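Local coordinates for protein GDP-6-deoxy-D-mannose reductase (Pseudomonas aeruginosa, PDB 6X3B) that probably reduces GDP-4-dehydro-6-deoxy-D-mannose to GDP-D-rhamnose for lipopolysaccharide O-antigen synthesis, and binds NADPH, the probable hydride donor, at residues Val77-Gly82 / Gly118-Ile123; Leu174-Phe179 / Ser230-Leu235; Tyr245-Gly250 / Ala292-Ala297. One frame throughout, in Å; residues are numbered along the deposited sequence. Where two conformers were deposited one is given.

Contact 1: residues Val77-Gly82 / Gly118-Ile123; sequences VIHLAG and GTFLYI. With NDP (NADPH dihydro-nicotinamide-adenine-dinucleotide phosphate), chain E.
His79 lies alongside two aromatic neighbours: its CB rests against Phe120 CZ at 3.6 Å, and its ring carbon CD2 meets the edge of the Tyr122 ring, near that ring's plane, at CD1 (3.6 Å). With CG anti to the backbone N (chi1 176°), the imidazole runs the same way as Tyr122, whose first torsion is likewise near 180°; the two rings meet rim to rim, planes 48° apart, neither lying over the other. Both imidazole nitrogens are taken, ND1 by Thr28 and NE2 by Thr104, which fixes the rotation of the ring. Beneath these side chains run two parallel strands of the Rossmann fold, joined by a crossover that includes helix 93-114, which also packs on His79 and Phe120. Their backbone bonds include an almost straight one from Leu121 N to Val77 O (2.8 Å) and end in a weak one from Ile123 N to His79 O. On the other face Ile78 CG2 meets Ile123 CG1 at 3.9 Å, under cover of helix 225-238. Just past the strand ends sits the coenzyme. NADPH O3D donates to Leu80 O at 2.9 Å, and Gly82 N donates to the adenosine ribose oxygen O4B. A water lies within donating reach of His79 O (2.6 Å), Ile123 O and NADPH O3D, and can serve two of the three at a time, while Lys155 also reaches Ile123 O.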
loop_
_atom_site.group_PDB
_atom_site.type_symbol
_atom_site.label_atom_id
_atom_site.label_comp_id
_atom_site.label_asym_id
_atom_site.label_seq_id
_atom_site.Cartn_x
_atom_site.Cartn_y
_atom_site.Cartn_z
ATOM N N VAL A 77 20.202 6.588 3.902
ATOM C CA VAL A 77 19.287 6.706 5.023
ATOM C C VAL A 77 18.702 5.326 5.270
ATOM O O VAL A 77 18.330 4.639 4.317
ATOM C CB VAL A 77 18.182 7.736 4.722
ATOM C CG1 VAL A 77 17.157 7.788 5.853
ATOM C CG2 VAL A 77 18.822 9.116 4.518
ATOM N N ILE A 78 18.670 4.897 6.531
ATOM C CA ILE A 78 17.894 3.730 6.948
ATOM C C ILE A 78 16.768 4.247 7.820
ATOM O O ILE A 78 17.013 4.934 8.823
ATOM C CB ILE A 78 18.731 2.691 7.703
ATOM C CG1 ILE A 78 19.885 2.189 6.839
ATOM C CG2 ILE A 78 17.838 1.488 8.115
ATOM C CD1 ILE A 78 20.722 1.176 7.560
ATOM N N HIS A 79 15.533 3.954 7.426
ATOM C CA HIS A 79 14.364 4.516 8.078
ATOM C C HIS A 79 13.745 3.395 8.906
ATOM O O HIS A 79 13.060 2.523 8.366
ATOM C CB HIS A 79 13.393 5.090 7.038
ATOM C CG HIS A 79 12.112 5.610 7.621
ATOM N ND1 HIS A 79 12.050 6.264 8.838
ATOM C CD2 HIS A 79 10.839 5.558 7.155
ATOM C CE1 HIS A 79 10.794 6.603 9.085
ATOM N NE2 HIS A 79 10.037 6.184 8.082
ATOM N N LEU A 80 14.017 3.417 10.215
ATOM C CA LEU A 80 13.475 2.486 11.190
ATOM C C LEU A 80 12.294 3.044 11.965
ATOM O O LEU A 80 11.458 2.267 12.431
ATOM C CB LEU A 80 14.555 2.094 12.214
ATOM C CG LEU A 80 15.817 1.361 11.761
ATOM C CD1 LEU A 80 16.915 1.435 12.844
ATOM C CD2 LEU A 80 15.464 -0.090 11.469
ATOM N N ALA A 81 12.200 4.361 12.107
ATOM C CA ALA A 81 11.310 4.958 13.096
ATOM C C ALA A 81 9.838 4.766 12.746
ATOM O O ALA A 81 9.435 4.847 11.581
ATOM C CB ALA A 81 11.595 6.448 13.237
ATOM N N GLY A 82 9.024 4.554 13.765
ATOM C CA GLY A 82 7.598 4.454 13.541
ATOM C C GLY A 82 6.884 3.821 14.718
ATOM O O GLY A 82 7.471 3.550 15.767
ATOM N N GLY A 118 20.477 10.262 -2.468
ATOM C CA GLY A 118 21.189 9.005 -2.283
ATOM C C GLY A 118 20.298 7.792 -2.064
ATOM O O GLY A 118 19.216 7.663 -2.644
ATOM N N THR A 119 20.781 6.866 -1.240
ATOM C CA THR A 119 20.110 5.588 -1.040
ATOM C C THR A 119 19.167 5.666 0.160
ATOM O O THR A 119 19.544 6.128 1.238
ATOM C CB THR A 119 21.143 4.476 -0.857
ATOM O OG1 THR A 119 21.858 4.305 -2.092
ATOM C CG2 THR A 119 20.461 3.155 -0.499
ATOM N N PHE A 120 17.931 5.242 -0.041
ATOM C CA PHE A 120 16.925 5.245 1.012
ATOM C C PHE A 120 16.471 3.809 1.223
ATOM O O PHE A 120 15.799 3.241 0.359
ATOM C CB PHE A 120 15.737 6.132 0.638
ATOM C CG PHE A 120 14.796 6.393 1.786
ATOM C CD1 PHE A 120 13.819 5.468 2.120
ATOM C CD2 PHE A 120 14.895 7.567 2.518
ATOM C CE1 PHE A 120 12.935 5.707 3.190
ATOM C CE2 PHE A 120 14.010 7.828 3.587
ATOM C CZ PHE A 120 13.053 6.903 3.929
ATOM N N LEU A 121 16.809 3.226 2.374
ATOM C CA LEU A 121 16.384 1.871 2.691
ATOM C C LEU A 121 15.209 1.960 3.670
ATOM O O LEU A 121 15.377 2.370 4.825
ATOM C CB LEU A 121 17.541 1.059 3.265
ATOM C CG LEU A 121 17.152 -0.273 3.917
ATOM C CD1 LEU A 121 16.487 -1.223 2.888
ATOM C CD2 LEU A 121 18.375 -0.935 4.559
ATOM N N TYR A 122 14.022 1.592 3.193
ATOM C CA TYR A 122 12.823 1.593 4.011
ATOM C C TYR A 122 12.700 0.237 4.690
ATOM O O TYR A 122 12.806 -0.801 4.030
ATOM C CB TYR A 122 11.573 1.871 3.176
ATOM C CG TYR A 122 10.362 1.763 4.035
ATOM C CD1 TYR A 122 10.126 2.712 5.019
ATOM C CD2 TYR A 122 9.510 0.663 3.946
ATOM C CE1 TYR A 122 9.028 2.612 5.860
ATOM C CE2 TYR A 122 8.409 0.550 4.778
ATOM C CZ TYR A 122 8.187 1.529 5.745
ATOM O OH TYR A 122 7.098 1.438 6.586
ATOM N N ILE A 123 12.509 0.243 6.008
ATOM C CA ILE A 123 12.395 -0.988 6.771
ATOM C C ILE A 123 10.908 -1.277 6.945
ATOM O O ILE A 123 10.204 -0.584 7.695
ATOM C CB ILE A 123 13.131 -0.909 8.120
ATOM C CG1 ILE A 123 14.650 -0.692 7.907
ATOM C CG2 ILE A 123 12.931 -2.205 8.921
ATOM C CD1 ILE A 123 15.276 -1.535 6.746
HETATM P PA NDP E . 10.736 0.538 18.292
HETATM O O1A NDP E . 9.276 0.743 18.511
HETATM O O2A NDP E . 11.525 -0.157 19.349
HETATM O O5B NDP E . 11.427 1.942 17.952
HETATM C C5B NDP E . 10.680 2.929 17.201
HETATM C C4B NDP E . 11.532 4.160 17.024
HETATM O O4B NDP E . 10.798 5.143 16.251
HETATM C C3B NDP E . 11.961 4.873 18.315
HETATM O O3B NDP E . 13.314 5.304 18.233
HETATM C C2B NDP E . 10.986 6.041 18.398
HETATM O O2B NDP E . 11.571 7.134 19.102
HETATM C C1B NDP E . 10.825 6.380 16.923
HETATM N N9A NDP E . 9.603 7.110 16.616
HETATM C C8A NDP E . 8.314 6.686 16.825
HETATM N N7A NDP E . 7.414 7.561 16.455
HETATM C C5A NDP E . 8.153 8.631 15.974
HETATM C C6A NDP E . 7.784 9.877 15.435
HETATM N N6A NDP E . 6.508 10.232 15.303
HETATM N N1A NDP E . 8.768 10.723 15.049
HETATM C C2A NDP E . 10.036 10.324 15.202
HETATM N N3A NDP E . 10.506 9.181 15.694
HETATM C C4A NDP E . 9.505 8.366 16.068
HETATM O O3 NDP E . 10.946 -0.248 16.912
HETATM P PN NDP E . 11.914 -1.470 16.545
HETATM O O1N NDP E . 13.327 -1.017 16.700
HETATM O O2N NDP E . 11.467 -2.674 17.304
HETATM O O5D NDP E . 11.586 -1.671 14.990
HETATM C C5D NDP E . 12.433 -1.025 14.010
HETATM C C4D NDP E . 11.816 -1.190 12.643
HETATM O O4D NDP E . 11.738 -2.603 12.328
HETATM C C3D NDP E . 10.392 -0.639 12.485
HETATM O O3D NDP E . 10.213 -0.039 11.209
HETATM C C2D NDP E . 9.544 -1.897 12.660
HETATM O O2D NDP E . 8.274 -1.799 12.036
HETATM C C1D NDP E . 10.417 -2.957 11.998
HETATM N N1N NDP E . 10.144 -4.329 12.519
HETATM C C2N NDP E . 10.542 -4.699 13.775
HETATM C C3N NDP E . 10.438 -5.992 14.212
HETATM C C7N NDP E . 10.641 -6.261 15.654
HETATM O O7N NDP E . 10.472 -7.402 16.093
HETATM N N7N NDP E . 11.006 -5.255 16.435
HETATM C C4N NDP E . 10.126 -7.053 13.214
HETATM C C5N NDP E . 9.664 -6.534 11.916
HETATM C C6N NDP E . 9.483 -5.246 11.739
HETATM P P2B NDP E . 10.752 7.468 20.453
HETATM O O1X NDP E . 11.473 8.637 21.089
HETATM O O2X NDP E . 9.338 7.824 20.043
HETATM O O3X NDP E . 10.799 6.226 21.318
HETATM O O HOH W 1 10.608 1.878 9.131
#

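Contact 2: residues Leu174-Phe179 / Ser230-Leu235; sequences LVARPF and SAYLRL. With NDP (NADPH dihydro-nicotinamide-adenine-dinucleotide phosphate), chain E.
Apolar packing joins Ala176 to two residues one helical turn apart: its CB lies 3.8 Å from Tyr232 CE1 and 3.9 Å from Leu235 CD1, so the small methyl lets both larger side chains come close to the strand. Tyr232 keeps CG anti to its own carbonyl carbon (chi1 -63°), and from there the phenol slants across toward the far end of the strand and brings its OH to Pro178. This is the strand-against-helix layer of a Rossmann fold: the axes of strand 174-178 and helix 230-235 are 9.9 Å apart and run nearly antiparallel, at 163°. The same helix also touches strand 119-123, where Tyr232 meets Leu121 and Ile123. Contacts between carbon and oxygen make up the second kind. Pro178 CG approaches Tyr232 OH at 3.2 Å, near the plane of the phenol ring, and the two side chains cross at about a right angle. At the other end of the strand, Leu174 CD1 stands 3.2 Å from Leu235 O. Toward the coenzyme the contacts are van der Waals in kind: Pro178 O lies 3.8 Å from C5N of the nicotinamide ring of NADPH, and Phe179 O is equally far from its C4N, the carbon that carries the transferable hydride.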
loop_
_atom_site.group_PDB
_atom_site.type_symbol
_atom_site.label_atom_id
_atom_site.label_comp_id
_atom_site.label_asym_id
_atom_site.label_seq_id
_atom_site.Cartn_x
_atom_site.Cartn_y
_atom_site.Cartn_z
ATOM N N LEU A 174 15.448 1.105 -1.605
ATOM C CA LEU A 174 15.420 -0.312 -1.305
ATOM C C LEU A 174 14.403 -0.559 -0.198
ATOM O O LEU A 174 14.184 0.295 0.674
ATOM C CB LEU A 174 16.791 -0.798 -0.838
ATOM C CG LEU A 174 17.982 -0.356 -1.694
ATOM C CD1 LEU A 174 19.261 -0.479 -0.861
ATOM C CD2 LEU A 174 18.059 -1.243 -2.935
ATOM N N VAL A 175 13.786 -1.734 -0.236
ATOM C CA VAL A 175 12.824 -2.140 0.776
ATOM C C VAL A 175 13.283 -3.467 1.362
ATOM O O VAL A 175 13.589 -4.414 0.625
ATOM C CB VAL A 175 11.398 -2.250 0.202
ATOM C CG1 VAL A 175 10.500 -2.950 1.200
ATOM C CG2 VAL A 175 10.853 -0.872 -0.098
ATOM N N ALA A 176 13.326 -3.538 2.684
ATOM C CA ALA A 176 13.583 -4.780 3.382
ATOM C C ALA A 176 12.328 -5.193 4.133
ATOM O O ALA A 176 11.690 -4.351 4.770
ATOM C CB ALA A 176 14.745 -4.625 4.362
ATOM N N ARG A 177 11.991 -6.490 4.084
ATOM C CA ARG A 177 10.889 -7.078 4.863
ATOM C C ARG A 177 11.473 -8.058 5.872
ATOM O O ARG A 177 11.606 -9.256 5.585
ATOM C CB ARG A 177 9.862 -7.784 3.965
ATOM C CG ARG A 177 9.089 -6.822 3.063
ATOM C CD ARG A 177 8.232 -7.554 2.020
ATOM N NE ARG A 177 7.389 -6.614 1.297
ATOM C CZ ARG A 177 6.665 -6.944 0.230
ATOM N NH1 ARG A 177 6.719 -8.189 -0.241
ATOM N NH2 ARG A 177 5.896 -6.036 -0.363
ATOM N N PRO A 178 11.877 -7.602 7.049
ATOM C CA PRO A 178 12.447 -8.528 8.034
ATOM C C PRO A 178 11.356 -9.348 8.689
ATOM O O PRO A 178 10.244 -8.864 8.935
ATOM C CB PRO A 178 13.114 -7.595 9.049
ATOM C CG PRO A 178 12.262 -6.326 8.967
ATOM C CD PRO A 178 11.905 -6.201 7.509
ATOM N N PHE A 179 11.683 -10.605 8.976
ATOM C CA PHE A 179 10.752 -11.443 9.713
ATOM C C PHE A 179 11.096 -11.327 11.202
ATOM O O PHE A 179 11.533 -10.258 11.640
ATOM C CB PHE A 179 10.782 -12.873 9.143
ATOM C CG PHE A 179 10.084 -12.992 7.781
ATOM C CD1 PHE A 179 10.480 -12.199 6.711
ATOM C CD2 PHE A 179 9.017 -13.863 7.593
ATOM C CE1 PHE A 179 9.850 -12.292 5.459
ATOM C CE2 PHE A 179 8.386 -13.971 6.353
ATOM C CZ PHE A 179 8.798 -13.174 5.283
ATOM N N SER A 230 23.053 -6.668 9.760
ATOM C CA SER A 230 24.077 -6.888 8.747
ATOM C C SER A 230 23.443 -6.980 7.367
ATOM O O SER A 230 24.020 -6.524 6.373
ATOM C CB SER A 230 24.867 -8.150 9.086
ATOM O OG SER A 230 25.606 -8.602 7.968
ATOM N N ALA A 231 22.231 -7.529 7.304
ATOM C CA ALA A 231 21.490 -7.546 6.050
ATOM C C ALA A 231 21.185 -6.138 5.569
ATOM O O ALA A 231 21.277 -5.870 4.373
ATOM C CB ALA A 231 20.198 -8.357 6.219
ATOM N N TYR A 232 20.804 -5.215 6.481
ATOM C CA TYR A 232 20.482 -3.850 6.045
ATOM C C TYR A 232 21.708 -3.148 5.482
ATOM O O TYR A 232 21.626 -2.434 4.469
ATOM C CB TYR A 232 19.915 -3.004 7.201
ATOM C CG TYR A 232 18.597 -3.479 7.776
ATOM C CD1 TYR A 232 17.835 -4.461 7.137
ATOM C CD2 TYR A 232 18.130 -2.949 8.975
ATOM C CE1 TYR A 232 16.632 -4.913 7.693
ATOM C CE2 TYR A 232 16.933 -3.372 9.542
ATOM C CZ TYR A 232 16.181 -4.353 8.901
ATOM O OH TYR A 232 14.987 -4.794 9.442
ATOM N N LEU A 233 22.855 -3.312 6.141
ATOM C CA LEU A 233 24.074 -2.658 5.654
ATOM C C LEU A 233 24.529 -3.247 4.320
ATOM O O LEU A 233 25.047 -2.521 3.454
ATOM C CB LEU A 233 25.178 -2.780 6.706
ATOM C CG LEU A 233 24.903 -2.030 8.024
ATOM C CD1 LEU A 233 26.047 -2.267 9.014
ATOM C CD2 LEU A 233 24.689 -0.522 7.789
ATOM N N ARG A 234 24.374 -4.560 4.140
ATOM C CA ARG A 234 24.739 -5.161 2.849
ATOM C C ARG A 234 23.768 -4.752 1.747
ATOM O O ARG A 234 24.162 -4.632 0.574
ATOM C CB ARG A 234 24.797 -6.678 2.975
ATOM C CG ARG A 234 25.878 -7.143 3.946
ATOM C CD ARG A 234 26.222 -8.591 3.737
ATOM N NE ARG A 234 27.104 -8.736 2.597
ATOM C CZ ARG A 234 28.427 -8.663 2.666
ATOM N NH1 ARG A 234 29.017 -8.451 3.835
ATOM N NH2 ARG A 234 29.156 -8.791 1.564
ATOM N N LEU A 235 22.509 -4.495 2.109
ATOM C CA LEU A 235 21.574 -3.939 1.140
ATOM C C LEU A 235 22.006 -2.544 0.704
ATOM O O LEU A 235 21.966 -2.221 -0.495
ATOM C CB LEU A 235 20.161 -3.925 1.728
ATOM C CG LEU A 235 19.450 -5.273 1.663
ATOM C CD1 LEU A 235 18.122 -5.225 2.440
ATOM C CD2 LEU A 235 19.229 -5.665 0.211
HETATM P PA NDP E . 10.736 0.538 18.292
HETATM O O1A NDP E . 9.276 0.743 18.511
HETATM O O2A NDP E . 11.525 -0.157 19.349
HETATM O O5B NDP E . 11.427 1.942 17.952
HETATM C C5B NDP E . 10.680 2.929 17.201
HETATM C C4B NDP E . 11.532 4.160 17.024
HETATM O O4B NDP E . 10.798 5.143 16.251
HETATM C C3B NDP E . 11.961 4.873 18.315
HETATM O O3B NDP E . 13.314 5.304 18.233
HETATM C C2B NDP E . 10.986 6.041 18.398
HETATM O O2B NDP E . 11.571 7.134 19.102
HETATM C C1B NDP E . 10.825 6.380 16.923
HETATM N N9A NDP E . 9.603 7.110 16.616
HETATM C C8A NDP E . 8.314 6.686 16.825
HETATM N N7A NDP E . 7.414 7.561 16.455
HETATM C C5A NDP E . 8.153 8.631 15.974
HETATM C C6A NDP E . 7.784 9.877 15.435
HETATM N N6A NDP E . 6.508 10.232 15.303
HETATM N N1A NDP E . 8.768 10.723 15.049
HETATM C C2A NDP E . 10.036 10.324 15.202
HETATM N N3A NDP E . 10.506 9.181 15.694
HETATM C C4A NDP E . 9.505 8.366 16.068
HETATM O O3 NDP E . 10.946 -0.248 16.912
HETATM P PN NDP E . 11.914 -1.470 16.545
HETATM O O1N NDP E . 13.327 -1.017 16.700
HETATM O O2N NDP E . 11.467 -2.674 17.304
HETATM O O5D NDP E . 11.586 -1.671 14.990
HETATM C C5D NDP E . 12.433 -1.025 14.010
HETATM C C4D NDP E . 11.816 -1.190 12.643
HETATM O O4D NDP E . 11.738 -2.603 12.328
HETATM C C3D NDP E . 10.392 -0.639 12.485
HETATM O O3D NDP E . 10.213 -0.039 11.209
HETATM C C2D NDP E . 9.544 -1.897 12.660
HETATM O O2D NDP E . 8.274 -1.799 12.036
HETATM C C1D NDP E . 10.417 -2.957 11.998
HETATM N N1N NDP E . 10.144 -4.329 12.519
HETATM C C2N NDP E . 10.542 -4.699 13.775
HETATM C C3N NDP E . 10.438 -5.992 14.212
HETATM C C7N NDP E . 10.641 -6.261 15.654
HETATM O O7N NDP E . 10.472 -7.402 16.093
HETATM N N7N NDP E . 11.006 -5.255 16.435
HETATM C C4N NDP E . 10.126 -7.053 13.214
HETATM C C5N NDP E . 9.664 -6.534 11.916
HETATM C C6N NDP E . 9.483 -5.246 11.739
HETATM P P2B NDP E . 10.752 7.468 20.453
HETATM O O1X NDP E . 11.473 8.637 21.089
HETATM O O2X NDP E . 9.338 7.824 20.043
HETATM O O3X NDP E . 10.799 6.226 21.318
#

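Contact 3: residues Tyr245-Gly250 / Ala292-Ala297; sequences YNVCSG and ARLHDA
Asn246 O lies 2.9 Å from a water that can donate to it, though that water has more acceptors in reach than protons; the same water takes the N-H of Leu294 at 2.9 Å, and so stands between the strand carbonyl and a backbone amide in the first turn of helix 292-298. Around this water the contact is mostly apolar. A first torsion near 180° (163°) swings the Leu294 branch toward Asn246 and Val247, with CD2 3.5 Å from Asn246 O and 4.0 Å from Val247 CG2. Tyr245 lies against one flank of the helix: its CE2 touches Arg293 CG at 3.6 Å and Ala297 CB at 3.7 Å, methylene and methyl from successive turns. Arg293 crosses the tyrosine at about a right angle, setting CG and CD against Tyr245 CD2 and CE2 before its chain bends at chi3 (-80°). Its charged end is held by a salt bridge to Glu142 and a bond to Val244 O, while the Tyr245 hydroxyl pairs with Glu240 N. Leu294 also packs on Ala231 and Leu235 of helix 225-238. The short helix crosses the strand almost perpendicularly, at 102°, and joins the C-terminal part of the chain to the nucleotide-binding Rossmann sheet, as in extended short-chain dehydrogenases/reductases.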
loop_
_atom_site.group_PDB
_atom_site.type_symbol
_atom_site.label_atom_id
_atom_site.label_comp_id
_atom_site.label_asym_id
_atom_site.label_seq_id
_atom_site.Cartn_x
_atom_site.Cartn_y
_atom_site.Cartn_z
ATOM N N TYR A 245 13.320 -6.835 -0.622
ATOM C CA TYR A 245 14.046 -8.009 -0.144
ATOM C C TYR A 245 13.478 -8.498 1.178
ATOM O O TYR A 245 13.374 -7.708 2.124
ATOM C CB TYR A 245 15.533 -7.692 0.056
ATOM C CG TYR A 245 16.216 -7.253 -1.198
ATOM C CD1 TYR A 245 16.224 -5.919 -1.579
ATOM C CD2 TYR A 245 16.852 -8.180 -2.011
ATOM C CE1 TYR A 245 16.851 -5.514 -2.744
ATOM C CE2 TYR A 245 17.474 -7.797 -3.172
ATOM C CZ TYR A 245 17.480 -6.475 -3.530
ATOM O OH TYR A 245 18.125 -6.136 -4.680
ATOM N N ASN A 246 13.134 -9.790 1.250
ATOM C CA ASN A 246 12.930 -10.433 2.546
ATOM C C ASN A 246 14.250 -10.486 3.307
ATOM O O ASN A 246 15.297 -10.775 2.730
ATOM C CB ASN A 246 12.427 -11.862 2.389
ATOM C CG ASN A 246 11.009 -11.941 1.855
ATOM O OD1 ASN A 246 10.234 -10.973 1.923
ATOM N ND2 ASN A 246 10.658 -13.109 1.340
ATOM N N VAL A 247 14.188 -10.244 4.610
ATOM C CA VAL A 247 15.332 -10.453 5.498
ATOM C C VAL A 247 14.887 -11.502 6.513
ATOM O O VAL A 247 14.102 -11.210 7.424
ATOM C CB VAL A 247 15.797 -9.155 6.171
ATOM C CG1 VAL A 247 16.965 -9.447 7.155
ATOM C CG2 VAL A 247 16.233 -8.099 5.105
ATOM N N CYS A 248 15.372 -12.735 6.353
ATOM C CA CYS A 248 14.883 -13.869 7.128
ATOM C C CYS A 248 15.937 -14.970 7.113
ATOM O O CYS A 248 16.906 -14.928 6.349
ATOM C CB CYS A 248 13.540 -14.380 6.573
ATOM S SG CYS A 248 13.616 -14.744 4.783
ATOM N N SER A 249 15.736 -15.959 7.978
ATOM C CA SER A 249 16.670 -17.074 8.090
ATOM C C SER A 249 16.373 -18.206 7.114
ATOM O O SER A 249 17.272 -18.993 6.801
ATOM C CB SER A 249 16.641 -17.644 9.515
ATOM O OG SER A 249 15.466 -18.432 9.686
ATOM N N GLY A 250 15.134 -18.326 6.639
ATOM C CA GLY A 250 14.782 -19.492 5.859
ATOM C C GLY A 250 14.632 -20.753 6.681
ATOM O O GLY A 250 14.507 -21.838 6.111
ATOM N N ALA A 292 16.566 -15.924 -0.657
ATOM C CA ALA A 292 17.351 -16.118 -1.875
ATOM C C ALA A 292 17.647 -14.796 -2.558
ATOM O O ALA A 292 18.766 -14.570 -3.032
ATOM C CB ALA A 292 16.622 -17.054 -2.848
ATOM N N ARG A 293 16.662 -13.900 -2.619
ATOM C CA ARG A 293 16.876 -12.662 -3.354
ATOM C C ARG A 293 17.966 -11.821 -2.696
ATOM O O ARG A 293 18.876 -11.319 -3.364
ATOM C CB ARG A 293 15.567 -11.890 -3.468
ATOM C CG ARG A 293 15.667 -10.653 -4.326
ATOM C CD ARG A 293 14.327 -9.911 -4.367
ATOM N NE ARG A 293 13.371 -10.493 -5.311
ATOM C CZ ARG A 293 12.295 -9.847 -5.763
ATOM N NH1 ARG A 293 12.039 -8.602 -5.348
ATOM N NH2 ARG A 293 11.478 -10.432 -6.635
ATOM N N LEU A 294 17.893 -11.682 -1.375
ATOM C CA LEU A 294 18.868 -10.906 -0.626
ATOM C C LEU A 294 20.253 -11.539 -0.697
ATOM O O LEU A 294 21.264 -10.833 -0.847
ATOM C CB LEU A 294 18.391 -10.809 0.818
ATOM C CG LEU A 294 19.390 -10.400 1.898
ATOM C CD1 LEU A 294 19.685 -8.962 1.675
ATOM C CD2 LEU A 294 18.746 -10.623 3.282
ATOM N N HIS A 295 20.330 -12.869 -0.575
ATOM C CA HIS A 295 21.641 -13.504 -0.654
ATOM C C HIS A 295 22.240 -13.352 -2.051
ATOM O O HIS A 295 23.431 -13.035 -2.192
ATOM C CB HIS A 295 21.564 -14.978 -0.271
ATOM C CG HIS A 295 22.823 -15.725 -0.583
ATOM N ND1 HIS A 295 23.968 -15.601 0.175
ATOM C CD2 HIS A 295 23.140 -16.544 -1.617
ATOM C CE1 HIS A 295 24.928 -16.335 -0.363
ATOM N NE2 HIS A 295 24.451 -16.916 -1.450
ATOM N N ASP A 296 21.424 -13.523 -3.096
ATOM C CA ASP A 296 21.948 -13.401 -4.457
ATOM C C ASP A 296 22.413 -11.982 -4.744
ATOM O O ASP A 296 23.407 -11.779 -5.451
ATOM C CB ASP A 296 20.897 -13.837 -5.486
ATOM C CG ASP A 296 20.600 -15.325 -5.420
ATOM O OD1 ASP A 296 21.432 -16.076 -4.863
ATOM O OD2 ASP A 296 19.542 -15.749 -5.922
ATOM N N ALA A 297 21.732 -10.985 -4.180
ATOM C CA ALA A 297 22.083 -9.607 -4.506
ATOM C C ALA A 297 23.242 -9.079 -3.666
ATOM O O ALA A 297 23.975 -8.194 -4.122
ATOM C CB ALA A 297 20.861 -8.701 -4.339
HETATM O O HOH W 2 15.493 -12.110 0.216
#

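Overall arrangement
The three contacts follow one another across a single sheet. Strands 119-123 and 172-182 are neighbours, and contact 1 meets contact 2 through backbone pairs such as Tyr122 N to Leu174 O (2.8 Å); their centres are 10 Å apart. Contact 2 passes to contact 3 in the same way, with Arg177 N 2.7 Å from Tyr245 O, and by packing of Leu235 CD2 on Tyr245 CD1 (3.5 Å); here the centres are 8 Å apart. Contacts 1 and 3 do not touch, their nearest atoms being about 6 Å apart. Contacts 1 and 2 line the NADPH pocket, at the riboses and the nicotinamide respectively, whereas the Val247 side chain of contact 3 stays about 9 Å from the coenzyme.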